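Long-range contact in RmpD (Hexulose-6-phosphate synthase) (Streptococcus mutans, PDB 3EXT), which is a TIM-barrel protein of the orotidine 5'-phosphate decarboxylase / HUMPS family: residues Val33-Thr38 with Ile60-Thr65. Numbering follows the deposited sequence.
Sequences VIEAGT and IIVADT. With MG (magnesium ion), chain B.
E35 lays its CB and CG across V62, with CB 3.7 Å from V62 CB. Its CG is anti to the backbone N (chi1 163°), and the chain runs on extended to a magnesium ion. E35 OE2 binds the metal at 2.1 Å. D64 OD2, from the other strand, binds the magnesium at 1.9 Å. The two carboxylate planes stand 67° apart. Four waters complete six ligands. Water 1 also donates to E35 OE1, which accepts a hydrogen bond from Q9 NE2. D64 OD1 meets K66 in a salt bridge and T87 in a hydrogen bond. Strands 33-36 and 60-67 are neighbours in the eight-stranded parallel TIM barrel, and the metal sits at their C-terminal ends. V33, E35, I60 and V62 share one face. There V33 CG1 presses tightly on V62 CG2, at 3.4 Å. I34, A36, I61 and A63 lie on the other face, where helix 47-55 packs on I34, A36 and I61. Four backbone hydrogen bonds join the strands, the first from I34 N to I60 O, the last from D64 N to A36 O. Past strand 33-36, T38 OG1 donates to D64 O at 2.7 Å, from above the carbonyl plane.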
ATOM      1  N   VAL A  33     -19.620  -5.629  -8.014  1.00 20.60           N
ATOM      2  CA  VAL A  33     -18.644  -5.354  -6.946  1.00 20.09           C
ATOM      3  C   VAL A  33     -18.228  -3.952  -7.176  1.00 20.95           C
ATOM      4  O   VAL A  33     -17.999  -3.554  -8.338  1.00 19.34           O
ATOM      5  CB  VAL A  33     -17.369  -6.242  -7.024  1.00 21.03           C
ATOM      6  CG1 VAL A  33     -16.398  -5.927  -5.893  1.00 19.05           C
ATOM      7  CG2 VAL A  33     -17.691  -7.760  -7.043  1.00 23.36           C
ATOM      8  N   ILE A  34     -18.176  -3.183  -6.075  1.00 20.93           N
ATOM      9  CA  ILE A  34     -17.742  -1.800  -6.119  1.00 20.99           C
ATOM     10  C   ILE A  34     -16.460  -1.688  -5.287  1.00 20.36           C
ATOM     11  O   ILE A  34     -16.417  -2.109  -4.123  1.00 18.48           O
ATOM     12  CB  ILE A  34     -18.839  -0.834  -5.631  1.00 22.74           C
ATOM     13  CG1 ILE A  34     -20.100  -0.956  -6.554  1.00 24.17           C
ATOM     14  CG2 ILE A  34     -18.313   0.614  -5.566  1.00 25.28           C
ATOM     15  CD1 ILE A  34     -21.255  -0.017  -6.220  1.00 22.41           C
ATOM     16  N   GLU A  35     -15.402  -1.142  -5.885  1.00 19.53           N
ATOM     17  CA  GLU A  35     -14.108  -1.121  -5.179  1.00 19.66           C
ATOM     18  C   GLU A  35     -13.610   0.282  -4.933  1.00 19.43           C
ATOM     19  O   GLU A  35     -13.466   1.043  -5.894  1.00 19.72           O
ATOM     20  CB  GLU A  35     -13.081  -1.872  -6.033  1.00 19.46           C
ATOM     21  CG  GLU A  35     -11.663  -1.588  -5.635  1.00 20.29           C
ATOM     22  CD  GLU A  35     -10.632  -1.922  -6.705  1.00 23.91           C
ATOM     23  OE1 GLU A  35     -10.957  -2.613  -7.734  1.00 23.01           O
ATOM     24  OE2 GLU A  35      -9.477  -1.474  -6.519  1.00 22.25           O
ATOM     25  N   ALA A  36     -13.287   0.622  -3.678  1.00 19.59           N
ATOM     26  CA  ALA A  36     -12.449   1.819  -3.400  1.00 18.99           C
ATOM     27  C   ALA A  36     -10.992   1.527  -3.699  1.00 18.86           C
ATOM     28  O   ALA A  36     -10.337   0.791  -2.914  1.00 16.22           O
ATOM     29  CB  ALA A  36     -12.555   2.274  -1.940  1.00 19.50           C
ATOM     30  N   GLY A  37     -10.475   2.139  -4.782  1.00 16.50           N
ATOM     31  CA  GLY A  37      -9.140   1.803  -5.240  1.00 17.03           C
ATOM     32  C   GLY A  37      -8.088   2.486  -4.350  1.00 17.37           C
ATOM     33  O   GLY A  37      -8.416   3.447  -3.623  1.00 17.08           O
ATOM     34  N   THR A  38      -6.861   1.962  -4.357  1.00 17.27           N
ATOM     35  CA  THR A  38      -5.815   2.410  -3.403  1.00 17.90           C
ATOM     36  C   THR A  38      -5.509   3.895  -3.591  1.00 19.80           C
ATOM     37  O   THR A  38      -5.238   4.639  -2.613  1.00 18.48           O
ATOM     38  CB  THR A  38      -4.477   1.657  -3.643  1.00 18.37           C
ATOM     39  OG1 THR A  38      -4.729   0.282  -3.884  1.00 19.99           O
ATOM     40  CG2 THR A  38      -3.432   1.762  -2.427  1.00 17.38           C
ATOM     41  N   ILE A  60     -21.171  -6.299  -2.965  1.00 25.61           N
ATOM     42  CA  ILE A  60     -19.830  -6.522  -2.461  1.00 24.57           C
ATOM     43  C   ILE A  60     -18.978  -5.219  -2.538  1.00 22.53           C
ATOM     44  O   ILE A  60     -18.934  -4.559  -3.575  1.00 21.37           O
ATOM     45  CB  ILE A  60     -19.132  -7.669  -3.217  1.00 24.75           C
ATOM     46  CG1 ILE A  60     -19.966  -8.956  -3.048  1.00 26.73           C
ATOM     47  CG2 ILE A  60     -17.728  -7.871  -2.650  1.00 26.25           C
ATOM     48  CD1 ILE A  60     -19.493 -10.101  -3.908  1.00 28.75           C
ATOM     49  N   ILE A  61     -18.314  -4.886  -1.428  1.00 21.27           N
ATOM     50  CA  ILE A  61     -17.459  -3.681  -1.357  1.00 20.87           C
ATOM     51  C   ILE A  61     -16.034  -4.049  -1.066  1.00 21.12           C
ATOM     52  O   ILE A  61     -15.785  -4.848  -0.163  1.00 20.57           O
ATOM     53  CB  ILE A  61     -18.027  -2.624  -0.346  1.00 22.31           C
ATOM     54  CG1 ILE A  61     -19.368  -2.152  -0.920  1.00 19.51           C
ATOM     55  CG2 ILE A  61     -17.037  -1.407  -0.127  1.00 20.81           C
ATOM     56  CD1 ILE A  61     -20.012  -1.254  -0.121  1.00 26.09           C
ATOM     57  N   VAL A  62     -15.130  -3.515  -1.900  1.00 18.83           N
ATOM     58  CA  VAL A  62     -13.714  -3.790  -1.807  1.00 19.93           C
ATOM     59  C   VAL A  62     -12.999  -2.541  -1.294  1.00 19.08           C
ATOM     60  O   VAL A  62     -13.203  -1.449  -1.844  1.00 19.11           O
ATOM     61  CB  VAL A  62     -13.111  -4.241  -3.182  1.00 19.47           C
ATOM     62  CG1 VAL A  62     -11.601  -4.495  -3.077  1.00 22.49           C
ATOM     63  CG2 VAL A  62     -13.831  -5.509  -3.651  1.00 20.21           C
ATOM     64  N   ALA A  63     -12.205  -2.720  -0.228  1.00 18.93           N
ATOM     65  CA  ALA A  63     -11.210  -1.720   0.174  1.00 19.12           C
ATOM     66  C   ALA A  63      -9.840  -2.192  -0.320  1.00 19.25           C
ATOM     67  O   ALA A  63      -9.196  -3.115   0.244  1.00 18.20           O
ATOM     68  CB  ALA A  63     -11.203  -1.493   1.716  1.00 18.94           C
ATOM     69  N   ASP A  64      -9.404  -1.568  -1.409  1.00 18.50           N
ATOM     70  CA  ASP A  64      -8.123  -1.943  -2.007  1.00 19.32           C
ATOM     71  C   ASP A  64      -6.979  -1.200  -1.315  1.00 19.03           C
ATOM     72  O   ASP A  64      -6.443  -0.213  -1.845  1.00 19.20           O
ATOM     73  CB  ASP A  64      -8.185  -1.626  -3.524  1.00 19.01           C
ATOM     74  CG  ASP A  64      -6.957  -2.046  -4.273  1.00 21.13           C
ATOM     75  OD1 ASP A  64      -6.084  -2.768  -3.743  1.00 25.58           O
ATOM     76  OD2 ASP A  64      -6.817  -1.582  -5.437  1.00 22.85           O
ATOM     77  N   THR A  65      -6.563  -1.680  -0.143  1.00 20.13           N
ATOM     78  CA  THR A  65      -5.526  -0.980   0.654  1.00 19.10           C
ATOM     79  C   THR A  65      -4.118  -1.468   0.311  1.00 20.61           C
ATOM     80  O   THR A  65      -3.113  -0.810   0.686  1.00 20.78           O
ATOM     81  CB  THR A  65      -5.726  -1.274   2.169  1.00 20.15           C
ATOM     82  OG1 THR A  65      -5.735  -2.694   2.356  1.00 21.42           O
ATOM     83  CG2 THR A  65      -7.078  -0.649   2.688  1.00 18.13           C
TER
HETATM   84 MG    MG B 222      -7.552  -2.095  -7.151  1.00 31.02          MG
HETATM   85  O   HOH W   1      -8.552  -2.887  -9.117  1.00 33.46           O
HETATM   86  O   HOH W   2      -5.689  -2.622  -8.064  1.00 26.68           O
HETATM   87  O   HOH W   3      -7.807  -4.293  -6.476  1.00 36.49           O
HETATM   88  O   HOH W   4      -7.117  -0.362  -7.822  1.00 28.65           O